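PDB 2ECE: selenium-binding protein from Sulfolobus tokodaii, which is of unknown precise function but folds as a beta-propeller and probably binds selenium. Local coordinates for residues M20-E25 / I388-R393; F44-D49 / V437-A442; E72-G77 / R139-H144; R107-D112 / I123-P128. All coordinates share one frame; numbering follows the deposited sequence.

In the fold
All four contacts belong to a beta-propeller of antiparallel sheets, but they differ in depth and chemistry. Contact 3 is buried, its centre about 8 Å from the centre of the chain, and joins the inner ends of two successive sheets through histidine rings and a water. Contact 2, also fully buried but with its centre about 18 Å from that of the chain, is purely apolar. Contacts 1 and 4 are partly buried: contact 1 ties two loops together through an arginine, whereas contact 4 is a backbone-bonded hairpin with an arginine salt bridge at its end. Contact 3 touches contacts 2 and 4, and contact 2 meets contact 4 through I45 and I111; contact 1 touches none.

Contact 1: M20-E25 / I388-R393; sequences MKAPPE and ISRDGR
R390 reaches across to the loop 20-25 and presents the edge of its guanidinium to the carbonyl of P23. NH2 donates to P23 O over 2.6 Å, with an N-H...O angle of 176° and the acceptor lying in the guanidinium plane, so the group meets its partner edge-on. A bend at chi3 (-68°) turns the end of the chain toward this loop. NH1 adds a weak bond to A22 O, with A22 CB 3.3 Å from the same NH1. Water 1 lies over one face of the guanidinium; it donates to E25 OE1 at 2.6 Å and accepts from R390 N, thereby joining E25 to the R390 backbone. M20 comes in on the backbone side, its CG 3.4 Å from R390 O. E25 lays its carboxylate against S389 CB, while OE2 is taken by R394 and Y396. Within 388-393, D391 OD1 receives S389 OG and R393 N from opposite faces of its carboxylate, the second bond forming an Asx turn. Replacing R390 with a methionine would probably leave the P23 carbonyl without its donor and let the 20-25 loop shift. NH1 also donates to A19 O and NE to G452 O. The contact thus ties the loop between helix 16-20 and strand 27-33 to the type I turn, S389 to G392, that connects strands 386-388 and 394-398.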
loop_
_atom_site.group_PDB
_atom_site.type_symbol
_atom_site.label_atom_id
_atom_site.label_comp_id
_atom_site.label_asym_id
_atom_site.label_seq_id
_atom_site.Cartn_x
_atom_site.Cartn_y
_atom_site.Cartn_z
ATOM N N MET A 20 -0.842 18.911 -6.552
ATOM C CA MET A 20 -2.295 18.975 -6.734
ATOM C C MET A 20 -2.733 19.710 -7.997
ATOM O O MET A 20 -3.724 19.337 -8.627
ATOM C CB MET A 20 -2.954 19.659 -5.535
ATOM C CG MET A 20 -3.003 18.835 -4.270
ATOM S SD MET A 20 -4.039 19.633 -3.026
ATOM C CE MET A 20 -5.678 19.339 -3.711
ATOM N N LYS A 21 -1.992 20.754 -8.358
ATOM C CA LYS A 21 -2.313 21.571 -9.522
ATOM C C LYS A 21 -1.780 21.037 -10.850
ATOM O O LYS A 21 -2.041 21.621 -11.897
ATOM C CB LYS A 21 -1.793 22.999 -9.310
ATOM C CG LYS A 21 -2.395 23.729 -8.115
ATOM C CD LYS A 21 -3.856 24.096 -8.357
ATOM C CE LYS A 21 -4.394 25.014 -7.258
ATOM N NZ LYS A 21 -5.795 25.457 -7.515
ATOM N N ALA A 22 -1.033 19.939 -10.818
ATOM C CA ALA A 22 -0.491 19.375 -12.054
ATOM C C ALA A 22 -1.580 18.640 -12.840
ATOM O O ALA A 22 -2.620 18.297 -12.291
ATOM C CB ALA A 22 0.655 18.430 -11.736
ATOM N N PRO A 23 -1.348 18.386 -14.140
ATOM C CA PRO A 23 -2.310 17.693 -15.005
ATOM C C PRO A 23 -2.748 16.341 -14.439
ATOM O O PRO A 23 -1.953 15.639 -13.807
ATOM C CB PRO A 23 -1.545 17.538 -16.317
ATOM C CG PRO A 23 -0.615 18.715 -16.309
ATOM C CD PRO A 23 -0.123 18.712 -14.890
ATOM N N PRO A 24 -4.014 15.951 -14.677
ATOM C CA PRO A 24 -4.559 14.678 -14.188
ATOM C C PRO A 24 -3.828 13.480 -14.791
ATOM O O PRO A 24 -3.093 13.619 -15.768
ATOM C CB PRO A 24 -6.022 14.722 -14.641
ATOM C CG PRO A 24 -6.293 16.184 -14.881
ATOM C CD PRO A 24 -5.011 16.654 -15.501
ATOM N N GLU A 25 -4.051 12.303 -14.211
ATOM C CA GLU A 25 -3.425 11.071 -14.688
ATOM C C GLU A 25 -4.117 10.533 -15.947
ATOM O O GLU A 25 -5.337 10.603 -16.063
ATOM C CB GLU A 25 -3.476 9.999 -13.589
ATOM C CG GLU A 25 -4.875 9.456 -13.274
ATOM C CD GLU A 25 -5.697 10.357 -12.358
ATOM O OE1 GLU A 25 -5.237 11.472 -12.033
ATOM O OE2 GLU A 25 -6.813 9.949 -11.960
ATOM N N ILE A 388 -5.323 7.612 -4.607
ATOM C CA ILE A 388 -6.008 8.867 -4.889
ATOM C C ILE A 388 -5.279 9.730 -5.904
ATOM O O ILE A 388 -4.054 9.858 -5.860
ATOM C CB ILE A 388 -6.146 9.707 -3.605
ATOM C CG1 ILE A 388 -6.543 8.815 -2.428
ATOM C CG2 ILE A 388 -7.177 10.808 -3.815
ATOM C CD1 ILE A 388 -6.261 9.443 -1.056
ATOM N N SER A 389 -6.038 10.337 -6.811
ATOM C CA SER A 389 -5.447 11.217 -7.805
ATOM C C SER A 389 -4.849 12.397 -7.041
ATOM O O SER A 389 -5.247 12.680 -5.914
ATOM C CB SER A 389 -6.522 11.711 -8.778
ATOM O OG SER A 389 -7.587 12.328 -8.074
ATOM N N ARG A 390 -3.889 13.078 -7.653
ATOM C CA ARG A 390 -3.261 14.217 -7.006
ATOM C C ARG A 390 -4.248 15.337 -6.715
ATOM O O ARG A 390 -4.129 16.007 -5.687
ATOM C CB ARG A 390 -2.090 14.730 -7.852
ATOM C CG ARG A 390 -0.805 13.960 -7.589
ATOM C CD ARG A 390 0.326 14.308 -8.546
ATOM N NE ARG A 390 0.069 13.863 -9.912
ATOM C CZ ARG A 390 -0.527 14.602 -10.842
ATOM N NH1 ARG A 390 -0.929 15.835 -10.555
ATOM N NH2 ARG A 390 -0.720 14.111 -12.058
ATOM N N ASP A 391 -5.234 15.536 -7.592
ATOM C CA ASP A 391 -6.209 16.597 -7.352
ATOM C C ASP A 391 -7.208 16.180 -6.285
ATOM O O ASP A 391 -8.050 16.977 -5.870
ATOM C CB ASP A 391 -6.937 17.014 -8.647
ATOM C CG ASP A 391 -7.773 15.894 -9.260
ATOM O OD1 ASP A 391 -8.117 14.922 -8.555
ATOM O OD2 ASP A 391 -8.108 16.006 -10.463
ATOM N N GLY A 392 -7.104 14.926 -5.843
ATOM C CA GLY A 392 -7.977 14.415 -4.799
ATOM C C GLY A 392 -9.421 14.094 -5.144
ATOM O O GLY A 392 -10.193 13.721 -4.259
ATOM N N ARG A 393 -9.794 14.213 -6.416
ATOM C CA ARG A 393 -11.171 13.951 -6.832
ATOM C C ARG A 393 -11.511 12.496 -7.170
ATOM O O ARG A 393 -12.681 12.115 -7.137
ATOM C CB ARG A 393 -11.518 14.833 -8.035
ATOM C CG ARG A 393 -11.328 16.320 -7.775
ATOM C CD ARG A 393 -11.421 17.130 -9.058
ATOM N NE ARG A 393 -11.059 18.530 -8.837
ATOM C CZ ARG A 393 -11.861 19.437 -8.283
ATOM N NH1 ARG A 393 -13.087 19.101 -7.894
ATOM N NH2 ARG A 393 -11.429 20.680 -8.108
HETATM O O HOH W 1 -3.697 12.665 -10.239
#

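Contact 2: F44-D49 / V437-A442; sequences FIAVVD and VDFGEA
The F44 ring meets A442 with its edge: CE2 and CZ both approach A442 CB, CE2 at 3.7 Å, and the methyl lies near the ring plane. F44 CG sits between the backbone N and the carbonyl carbon (chi1 60°), which swings the ring over toward 437-442. The second ring, F439, carries V437 CG1 over one face, 3.5 Å above its plane and offset toward the rim. Across the contact its CE1 touches A46 CB at 3.9 Å, and its CZ lies more loosely, 4.4 Å from V48 CG2, both obliquely. The two valines V48 and V437 then meet tip to tip, CG1 of the former 3.9 Å from CG2 of the latter. No hydrogen bond crosses between the segments. The shape of 437-442 is set locally instead: G440 N donates to D438 OD1 in an Asx turn, and A442 N to F439 O closes a type II' turn. C32, I60 and M418 also pack on F439. The turn leads from strand 429-438 to strand 443-449, which pairs with 27-33 in the sheet that holds 44-49. A C-terminal strand completing the N-terminal sheet is a common way for a beta-propeller to close its ring, and fits the strand order here.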
loop_
_atom_site.group_PDB
_atom_site.type_symbol
_atom_site.label_atom_id
_atom_site.label_comp_id
_atom_site.label_asym_id
_atom_site.label_seq_id
_atom_site.Cartn_x
_atom_site.Cartn_y
_atom_site.Cartn_z
ATOM N N PHE A 44 1.382 -10.078 -13.486
ATOM C CA PHE A 44 1.645 -9.060 -14.496
ATOM C C PHE A 44 1.237 -7.668 -14.046
ATOM O O PHE A 44 0.497 -7.501 -13.078
ATOM C CB PHE A 44 0.875 -9.393 -15.783
ATOM C CG PHE A 44 -0.624 -9.461 -15.592
ATOM C CD1 PHE A 44 -1.433 -8.360 -15.882
ATOM C CD2 PHE A 44 -1.227 -10.629 -15.117
ATOM C CE1 PHE A 44 -2.821 -8.420 -15.710
ATOM C CE2 PHE A 44 -2.610 -10.700 -14.939
ATOM C CZ PHE A 44 -3.414 -9.588 -15.239
ATOM N N ILE A 45 1.732 -6.670 -14.767
ATOM C CA ILE A 45 1.388 -5.280 -14.497
ATOM C C ILE A 45 0.400 -4.913 -15.590
ATOM O O ILE A 45 0.696 -5.051 -16.780
ATOM C CB ILE A 45 2.608 -4.338 -14.609
ATOM C CG1 ILE A 45 3.519 -4.507 -13.390
ATOM C CG2 ILE A 45 2.127 -2.882 -14.728
ATOM C CD1 ILE A 45 2.933 -3.952 -12.098
ATOM N N ALA A 46 -0.783 -4.467 -15.194
ATOM C CA ALA A 46 -1.783 -4.092 -16.178
ATOM C C ALA A 46 -1.751 -2.592 -16.392
ATOM O O ALA A 46 -1.574 -1.828 -15.440
ATOM C CB ALA A 46 -3.161 -4.521 -15.709
ATOM N N VAL A 47 -1.903 -2.178 -17.647
ATOM C CA VAL A 47 -1.922 -0.762 -17.980
ATOM C C VAL A 47 -3.371 -0.411 -18.286
ATOM O O VAL A 47 -3.930 -0.872 -19.279
ATOM C CB VAL A 47 -1.052 -0.454 -19.215
ATOM C CG1 VAL A 47 -1.069 1.040 -19.495
ATOM C CG2 VAL A 47 0.378 -0.929 -18.978
ATOM N N VAL A 48 -3.977 0.395 -17.421
ATOM C CA VAL A 48 -5.367 0.801 -17.578
ATOM C C VAL A 48 -5.502 2.255 -18.026
ATOM O O VAL A 48 -4.916 3.163 -17.417
ATOM C CB VAL A 48 -6.149 0.614 -16.257
ATOM C CG1 VAL A 48 -7.581 1.091 -16.424
ATOM C CG2 VAL A 48 -6.135 -0.855 -15.850
ATOM N N ASP A 49 -6.269 2.457 -19.101
ATOM C CA ASP A 49 -6.514 3.791 -19.643
ATOM C C ASP A 49 -7.535 4.398 -18.705
ATOM O O ASP A 49 -8.662 3.908 -18.560
ATOM C CB ASP A 49 -7.095 3.737 -21.060
ATOM C CG ASP A 49 -7.094 5.100 -21.739
ATOM O OD1 ASP A 49 -7.308 6.119 -21.040
ATOM O OD2 ASP A 49 -6.878 5.152 -22.973
ATOM N N VAL A 437 -13.094 -2.087 -14.246
ATOM C CA VAL A 437 -12.154 -3.000 -14.856
ATOM C C VAL A 437 -12.341 -4.326 -14.141
ATOM O O VAL A 437 -12.322 -4.393 -12.905
ATOM C CB VAL A 437 -10.690 -2.545 -14.679
ATOM C CG1 VAL A 437 -9.761 -3.506 -15.405
ATOM C CG2 VAL A 437 -10.518 -1.132 -15.208
ATOM N N ASP A 438 -12.567 -5.366 -14.929
ATOM C CA ASP A 438 -12.730 -6.714 -14.421
ATOM C C ASP A 438 -11.482 -7.436 -14.924
ATOM O O ASP A 438 -11.254 -7.532 -16.127
ATOM C CB ASP A 438 -14.019 -7.321 -14.991
ATOM C CG ASP A 438 -13.950 -8.825 -15.132
ATOM O OD1 ASP A 438 -13.323 -9.489 -14.278
ATOM O OD2 ASP A 438 -14.543 -9.343 -16.102
ATOM N N PHE A 439 -10.662 -7.920 -14.000
ATOM C CA PHE A 439 -9.419 -8.584 -14.373
ATOM C C PHE A 439 -9.556 -10.081 -14.643
ATOM O O PHE A 439 -8.556 -10.801 -14.713
ATOM C CB PHE A 439 -8.370 -8.315 -13.292
ATOM C CG PHE A 439 -7.960 -6.864 -13.203
ATOM C CD1 PHE A 439 -7.068 -6.320 -14.125
ATOM C CD2 PHE A 439 -8.492 -6.034 -12.221
ATOM C CE1 PHE A 439 -6.716 -4.972 -14.073
ATOM C CE2 PHE A 439 -8.144 -4.685 -12.163
ATOM C CZ PHE A 439 -7.254 -4.153 -13.090
ATOM N N GLY A 440 -10.793 -10.543 -14.806
ATOM C CA GLY A 440 -11.024 -11.953 -15.091
ATOM C C GLY A 440 -10.720 -12.862 -13.919
ATOM O O GLY A 440 -11.349 -12.749 -12.872
ATOM N N GLU A 441 -9.758 -13.765 -14.085
ATOM C CA GLU A 441 -9.393 -14.682 -13.006
ATOM C C GLU A 441 -8.174 -14.164 -12.243
ATOM O O GLU A 441 -7.766 -14.746 -11.236
ATOM C CB GLU A 441 -9.092 -16.077 -13.566
ATOM C CG GLU A 441 -10.264 -16.762 -14.271
ATOM C CD GLU A 441 -11.419 -17.087 -13.336
ATOM O OE1 GLU A 441 -11.168 -17.628 -12.237
ATOM O OE2 GLU A 441 -12.581 -16.812 -13.703
ATOM N N ALA A 442 -7.587 -13.076 -12.733
ATOM C CA ALA A 442 -6.425 -12.480 -12.075
ATOM C C ALA A 442 -6.923 -11.577 -10.949
ATOM O O ALA A 442 -8.050 -11.090 -11.005
ATOM C CB ALA A 442 -5.610 -11.666 -13.080
#

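Contact 3: E72-G77 / R139-H144; sequences ELHHFG and RLHTVH
H75 and H74 of the loop 72-77 come against H141 of strand 140-145 near the inner side of the beta-propeller, where one sheet passes to the next. The aromatic interaction comes first. The H75 and H141 side chains run alongside each other in the same direction, ring centroids 4.3 Å apart and planes at 45°. The H74 and H141 centroids are 4.6 Å apart with planes at 54°, so neither pair is a true stack or T-shaped. H74 and H141 each place CG anti to the backbone N (chi1 -167° for H74), which carries both imidazoles into the cluster. The polar interactions are mediated by water. Water 2 accepts from H75 N at 2.9 Å and lies within reach of the carbonyls of L140 and H141, to which it can donate, although it has too few protons for every acceptor around it. The polar ends have partners beyond the two segments: H75 NE2 bonds E255, and T142 OG1 bonds D192 while lying near the edge of the H75 ring. Apolar packing follows where the loop enters strand 77-78 and G77 pairs with I99. V143 faces the peptide between F76 and G77, and P101 and I152 also pack on its side chain. F76 itself points away, toward Y29 and A31. The closest packing atom of that valine is CB, which lies 3.7 Å from G77 N.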
loop_
_atom_site.group_PDB
_atom_site.type_symbol
_atom_site.label_atom_id
_atom_site.label_comp_id
_atom_site.label_asym_id
_atom_site.label_seq_id
_atom_site.Cartn_x
_atom_site.Cartn_y
_atom_site.Cartn_z
ATOM N N GLU A 72 3.964 -13.210 -6.812
ATOM C CA GLU A 72 2.982 -12.631 -5.893
ATOM C C GLU A 72 3.230 -11.131 -5.904
ATOM O O GLU A 72 3.850 -10.579 -4.993
ATOM C CB GLU A 72 3.074 -13.181 -4.459
ATOM C CG GLU A 72 2.144 -12.461 -3.423
ATOM C CD GLU A 72 0.912 -13.273 -2.973
ATOM O OE1 GLU A 72 1.034 -14.497 -2.750
ATOM O OE2 GLU A 72 -0.182 -12.680 -2.814
ATOM N N LEU A 73 2.780 -10.480 -6.975
ATOM C CA LEU A 73 2.921 -9.032 -7.081
ATOM C C LEU A 73 2.042 -8.458 -5.996
ATOM O O LEU A 73 1.059 -9.099 -5.579
ATOM C CB LEU A 73 2.465 -8.514 -8.449
ATOM C CG LEU A 73 3.370 -8.844 -9.643
ATOM C CD1 LEU A 73 3.100 -7.870 -10.778
ATOM C CD2 LEU A 73 4.832 -8.742 -9.230
ATOM N N HIS A 74 2.462 -7.328 -5.442
ATOM C CA HIS A 74 1.670 -6.713 -4.381
ATOM C C HIS A 74 1.773 -5.172 -4.443
ATOM O O HIS A 74 0.998 -4.499 -5.115
ATOM C CB HIS A 74 2.291 -7.250 -3.118
ATOM C CG HIS A 74 1.506 -7.040 -1.867
ATOM N ND1 HIS A 74 0.561 -7.942 -1.429
ATOM C CD2 HIS A 74 1.624 -6.115 -0.886
ATOM C CE1 HIS A 74 0.133 -7.583 -0.231
ATOM N NE2 HIS A 74 0.761 -6.476 0.121
ATOM N N HIS A 75 2.912 -4.688 -3.972
ATOM C CA HIS A 75 3.177 -3.249 -3.915
ATOM C C HIS A 75 4.334 -2.974 -4.868
ATOM O O HIS A 75 5.160 -3.854 -5.112
ATOM C CB HIS A 75 3.587 -2.801 -2.489
ATOM C CG HIS A 75 2.434 -2.520 -1.566
ATOM N ND1 HIS A 75 1.164 -3.011 -1.783
ATOM C CD2 HIS A 75 2.372 -1.815 -0.408
ATOM C CE1 HIS A 75 0.369 -2.620 -0.801
ATOM N NE2 HIS A 75 1.077 -1.893 0.046
ATOM N N PHE A 76 4.369 -1.774 -5.436
ATOM C CA PHE A 76 5.459 -1.379 -6.327
ATOM C C PHE A 76 5.574 0.142 -6.365
ATOM O O PHE A 76 4.703 0.849 -5.863
ATOM C CB PHE A 76 5.289 -1.950 -7.753
ATOM C CG PHE A 76 4.110 -1.400 -8.519
ATOM C CD1 PHE A 76 2.815 -1.804 -8.217
ATOM C CD2 PHE A 76 4.305 -0.493 -9.561
ATOM C CE1 PHE A 76 1.722 -1.315 -8.941
ATOM C CE2 PHE A 76 3.219 0.008 -10.296
ATOM C CZ PHE A 76 1.926 -0.406 -9.983
ATOM N N GLY A 77 6.649 0.651 -6.948
ATOM C CA GLY A 77 6.817 2.091 -6.997
ATOM C C GLY A 77 7.740 2.553 -8.101
ATOM O O GLY A 77 8.211 1.750 -8.899
ATOM N N ARG A 139 11.084 -11.740 0.579
ATOM C CA ARG A 139 9.667 -11.357 0.570
ATOM C C ARG A 139 9.553 -9.834 0.609
ATOM O O ARG A 139 9.268 -9.236 1.652
ATOM C CB ARG A 139 8.920 -11.985 1.752
ATOM C CG ARG A 139 8.569 -13.472 1.573
ATOM C CD ARG A 139 9.771 -14.403 1.774
ATOM N NE ARG A 139 9.349 -15.805 1.832
ATOM C CZ ARG A 139 10.099 -16.809 2.293
ATOM N NH1 ARG A 139 11.327 -16.591 2.747
ATOM N NH2 ARG A 139 9.610 -18.039 2.312
ATOM N N LEU A 140 9.774 -9.223 -0.551
ATOM C CA LEU A 140 9.770 -7.770 -0.705
ATOM C C LEU A 140 8.380 -7.168 -0.818
ATOM O O LEU A 140 7.538 -7.632 -1.598
ATOM C CB LEU A 140 10.622 -7.390 -1.913
ATOM C CG LEU A 140 12.131 -7.310 -1.646
ATOM C CD1 LEU A 140 12.624 -8.532 -0.880
ATOM C CD2 LEU A 140 12.851 -7.165 -2.979
ATOM N N HIS A 141 8.158 -6.113 -0.038
ATOM C CA HIS A 141 6.860 -5.458 0.030
ATOM C C HIS A 141 6.795 -4.028 -0.535
ATOM O O HIS A 141 6.559 -3.829 -1.726
ATOM C CB HIS A 141 6.401 -5.464 1.497
ATOM C CG HIS A 141 4.990 -5.011 1.702
ATOM N ND1 HIS A 141 3.907 -5.857 1.572
ATOM C CD2 HIS A 141 4.483 -3.799 2.027
ATOM C CE1 HIS A 141 2.794 -5.185 1.809
ATOM N NE2 HIS A 141 3.116 -3.933 2.087
ATOM N N THR A 142 7.025 -3.044 0.324
ATOM C CA THR A 142 6.942 -1.634 -0.061
ATOM C C THR A 142 8.149 -1.063 -0.809
ATOM O O THR A 142 9.293 -1.351 -0.464
ATOM C CB THR A 142 6.706 -0.746 1.183
ATOM O OG1 THR A 142 5.533 -1.200 1.877
ATOM C CG2 THR A 142 6.531 0.744 0.772
ATOM N N VAL A 143 7.875 -0.248 -1.829
ATOM C CA VAL A 143 8.925 0.418 -2.595
ATOM C C VAL A 143 8.712 1.926 -2.511
ATOM O O VAL A 143 7.608 2.410 -2.769
ATOM C CB VAL A 143 8.891 0.051 -4.092
ATOM C CG1 VAL A 143 9.989 0.821 -4.832
ATOM C CG2 VAL A 143 9.072 -1.439 -4.268
ATOM N N HIS A 144 9.761 2.661 -2.146
ATOM C CA HIS A 144 9.689 4.115 -2.068
ATOM C C HIS A 144 10.899 4.740 -2.757
ATOM O O HIS A 144 12.026 4.263 -2.596
ATOM C CB HIS A 144 9.634 4.588 -0.609
ATOM C CG HIS A 144 8.257 4.568 -0.023
ATOM N ND1 HIS A 144 7.189 5.202 -0.624
ATOM C CD2 HIS A 144 7.770 4.004 1.109
ATOM C CE1 HIS A 144 6.104 5.027 0.109
ATOM N NE2 HIS A 144 6.428 4.304 1.168
HETATM O O HOH W 2 5.239 -5.991 -2.803
#

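Contact 4: R107-D112 / I123-P128; sequences RIYIID and IKVIEP
R107 and E127 form a salt bridge beside the beta hairpin of strands 108-112 and 121-126, the outer pair of a propeller sheet. The guanidinium grips a single oxygen side-on: NE donates to E127 OE1 at 3.1 Å and NH2 to the same atom at 3.3 Å. OE1 lies in the guanidinium plane, but the carboxylate is turned 69° from it. P128 CG rests over one face of the guanidinium, and NH1 is taken by D71. A leucine in place of R107 would probably leave E127 OE1 without both donors and D71 without its arginine. Backbone bonds come next. I108 and I126 exchange two, I126 N to I108 O being the shorter at 2.8 Å, and I110 N donates to K124 O. At the far end I123 and K124 both face I110, a classic beta bulge: I123 N gives I110 O a bond of 2.9 Å, K124 N only a weak one. Packing divides between the faces. Y109 and V125 share one, CD2 against CG2. On the other, I108 and I126 lie alongside each other, with V131 of helix 128-135 and L169 packed against both. At the bulge, I123 CD1 reaches I110 CG2 at 3.7 Å.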
loop_
_atom_site.group_PDB
_atom_site.type_symbol
_atom_site.label_atom_id
_atom_site.label_comp_id
_atom_site.label_asym_id
_atom_site.label_seq_id
_atom_site.Cartn_x
_atom_site.Cartn_y
_atom_site.Cartn_z
ATOM N N ARG A 107 12.040 -11.417 -6.110
ATOM C CA ARG A 107 12.597 -10.970 -7.380
ATOM C C ARG A 107 12.221 -9.502 -7.579
ATOM O O ARG A 107 11.215 -9.043 -7.035
ATOM C CB ARG A 107 12.025 -11.828 -8.519
ATOM C CG ARG A 107 12.415 -11.389 -9.927
ATOM C CD ARG A 107 11.965 -12.416 -10.978
ATOM N NE ARG A 107 12.603 -13.724 -10.797
ATOM C CZ ARG A 107 11.992 -14.809 -10.329
ATOM N NH1 ARG A 107 10.712 -14.765 -9.983
ATOM N NH2 ARG A 107 12.661 -15.953 -10.222
ATOM N N ILE A 108 13.032 -8.758 -8.324
ATOM C CA ILE A 108 12.720 -7.350 -8.594
ATOM C C ILE A 108 12.771 -7.088 -10.094
ATOM O O ILE A 108 13.780 -7.373 -10.754
ATOM C CB ILE A 108 13.714 -6.373 -7.932
ATOM C CG1 ILE A 108 13.742 -6.576 -6.417
ATOM C CG2 ILE A 108 13.292 -4.916 -8.231
ATOM C CD1 ILE A 108 14.803 -5.738 -5.720
ATOM N N TYR A 109 11.680 -6.565 -10.639
ATOM C CA TYR A 109 11.649 -6.234 -12.054
ATOM C C TYR A 109 11.809 -4.723 -12.181
ATOM O O TYR A 109 11.296 -3.962 -11.348
ATOM C CB TYR A 109 10.315 -6.643 -12.686
ATOM C CG TYR A 109 10.006 -8.119 -12.599
ATOM C CD1 TYR A 109 9.213 -8.628 -11.573
ATOM C CD2 TYR A 109 10.485 -9.002 -13.563
ATOM C CE1 TYR A 109 8.897 -9.981 -11.513
ATOM C CE2 TYR A 109 10.180 -10.358 -13.511
ATOM C CZ TYR A 109 9.384 -10.843 -12.488
ATOM O OH TYR A 109 9.069 -12.185 -12.447
ATOM N N ILE A 110 12.530 -4.296 -13.210
ATOM C CA ILE A 110 12.725 -2.878 -13.487
ATOM C C ILE A 110 11.996 -2.719 -14.816
ATOM O O ILE A 110 12.440 -3.250 -15.842
ATOM C CB ILE A 110 14.217 -2.527 -13.675
ATOM C CG1 ILE A 110 15.039 -3.050 -12.490
ATOM C CG2 ILE A 110 14.378 -1.017 -13.794
ATOM C CD1 ILE A 110 14.621 -2.487 -11.142
ATOM N N ILE A 111 10.873 -2.007 -14.792
ATOM C CA ILE A 111 10.050 -1.826 -15.982
ATOM C C ILE A 111 10.057 -0.387 -16.495
ATOM O O ILE A 111 9.601 0.535 -15.819
ATOM C CB ILE A 111 8.605 -2.302 -15.691
ATOM C CG1 ILE A 111 8.647 -3.759 -15.219
ATOM C CG2 ILE A 111 7.734 -2.181 -16.940
ATOM C CD1 ILE A 111 7.319 -4.310 -14.752
ATOM N N ASP A 112 10.580 -0.216 -17.706
ATOM C CA ASP A 112 10.706 1.086 -18.355
ATOM C C ASP A 112 9.378 1.558 -18.955
ATOM O O ASP A 112 8.755 0.838 -19.733
ATOM C CB ASP A 112 11.763 0.985 -19.462
ATOM C CG ASP A 112 12.264 2.340 -19.933
ATOM O OD1 ASP A 112 11.671 3.374 -19.556
ATOM O OD2 ASP A 112 13.257 2.369 -20.691
ATOM N N ILE A 123 13.097 -4.175 -18.553
ATOM C CA ILE A 123 14.437 -3.993 -19.084
ATOM C C ILE A 123 15.538 -4.572 -18.206
ATOM O O ILE A 123 16.697 -4.624 -18.617
ATOM C CB ILE A 123 14.734 -2.496 -19.373
ATOM C CG1 ILE A 123 14.404 -1.632 -18.155
ATOM C CG2 ILE A 123 13.953 -2.047 -20.599
ATOM C CD1 ILE A 123 15.594 -1.349 -17.266
ATOM N N LYS A 124 15.178 -5.020 -17.006
ATOM C CA LYS A 124 16.152 -5.610 -16.088
ATOM C C LYS A 124 15.475 -6.410 -14.982
ATOM O O LYS A 124 14.415 -6.029 -14.476
ATOM C CB LYS A 124 17.033 -4.524 -15.460
ATOM C CG LYS A 124 18.114 -5.070 -14.514
ATOM C CD LYS A 124 19.157 -4.007 -14.177
ATOM C CE LYS A 124 20.363 -4.612 -13.466
ATOM N NZ LYS A 124 21.530 -3.687 -13.456
ATOM N N VAL A 125 16.083 -7.533 -14.622
ATOM C CA VAL A 125 15.557 -8.378 -13.566
ATOM C C VAL A 125 16.645 -8.648 -12.539
ATOM O O VAL A 125 17.768 -9.007 -12.897
ATOM C CB VAL A 125 15.073 -9.743 -14.102
ATOM C CG1 VAL A 125 14.600 -10.618 -12.945
ATOM C CG2 VAL A 125 13.942 -9.546 -15.111
ATOM N N ILE A 126 16.320 -8.448 -11.268
ATOM C CA ILE A 126 17.259 -8.728 -10.195
ATOM C C ILE A 126 16.697 -10.015 -9.619
ATOM O O ILE A 126 15.632 -10.006 -9.004
ATOM C CB ILE A 126 17.235 -7.636 -9.118
ATOM C CG1 ILE A 126 17.532 -6.278 -9.748
ATOM C CG2 ILE A 126 18.269 -7.948 -8.044
ATOM C CD1 ILE A 126 17.332 -5.130 -8.809
ATOM N N GLU A 127 17.392 -11.127 -9.846
ATOM C CA GLU A 127 16.926 -12.421 -9.369
ATOM C C GLU A 127 16.896 -12.526 -7.845
ATOM O O GLU A 127 17.668 -11.871 -7.142
ATOM C CB GLU A 127 17.794 -13.544 -9.961
ATOM C CG GLU A 127 17.701 -13.691 -11.489
ATOM C CD GLU A 127 16.307 -14.077 -11.976
ATOM O OE1 GLU A 127 15.506 -14.594 -11.172
ATOM O OE2 GLU A 127 16.011 -13.882 -13.175
ATOM N N PRO A 128 15.988 -13.356 -7.319
ATOM C CA PRO A 128 15.793 -13.599 -5.885
ATOM C C PRO A 128 17.070 -13.895 -5.102
ATOM O O PRO A 128 17.255 -13.400 -3.993
ATOM C CB PRO A 128 14.832 -14.784 -5.873
ATOM C CG PRO A 128 13.991 -14.519 -7.084
ATOM C CD PRO A 128 15.038 -14.160 -8.110
#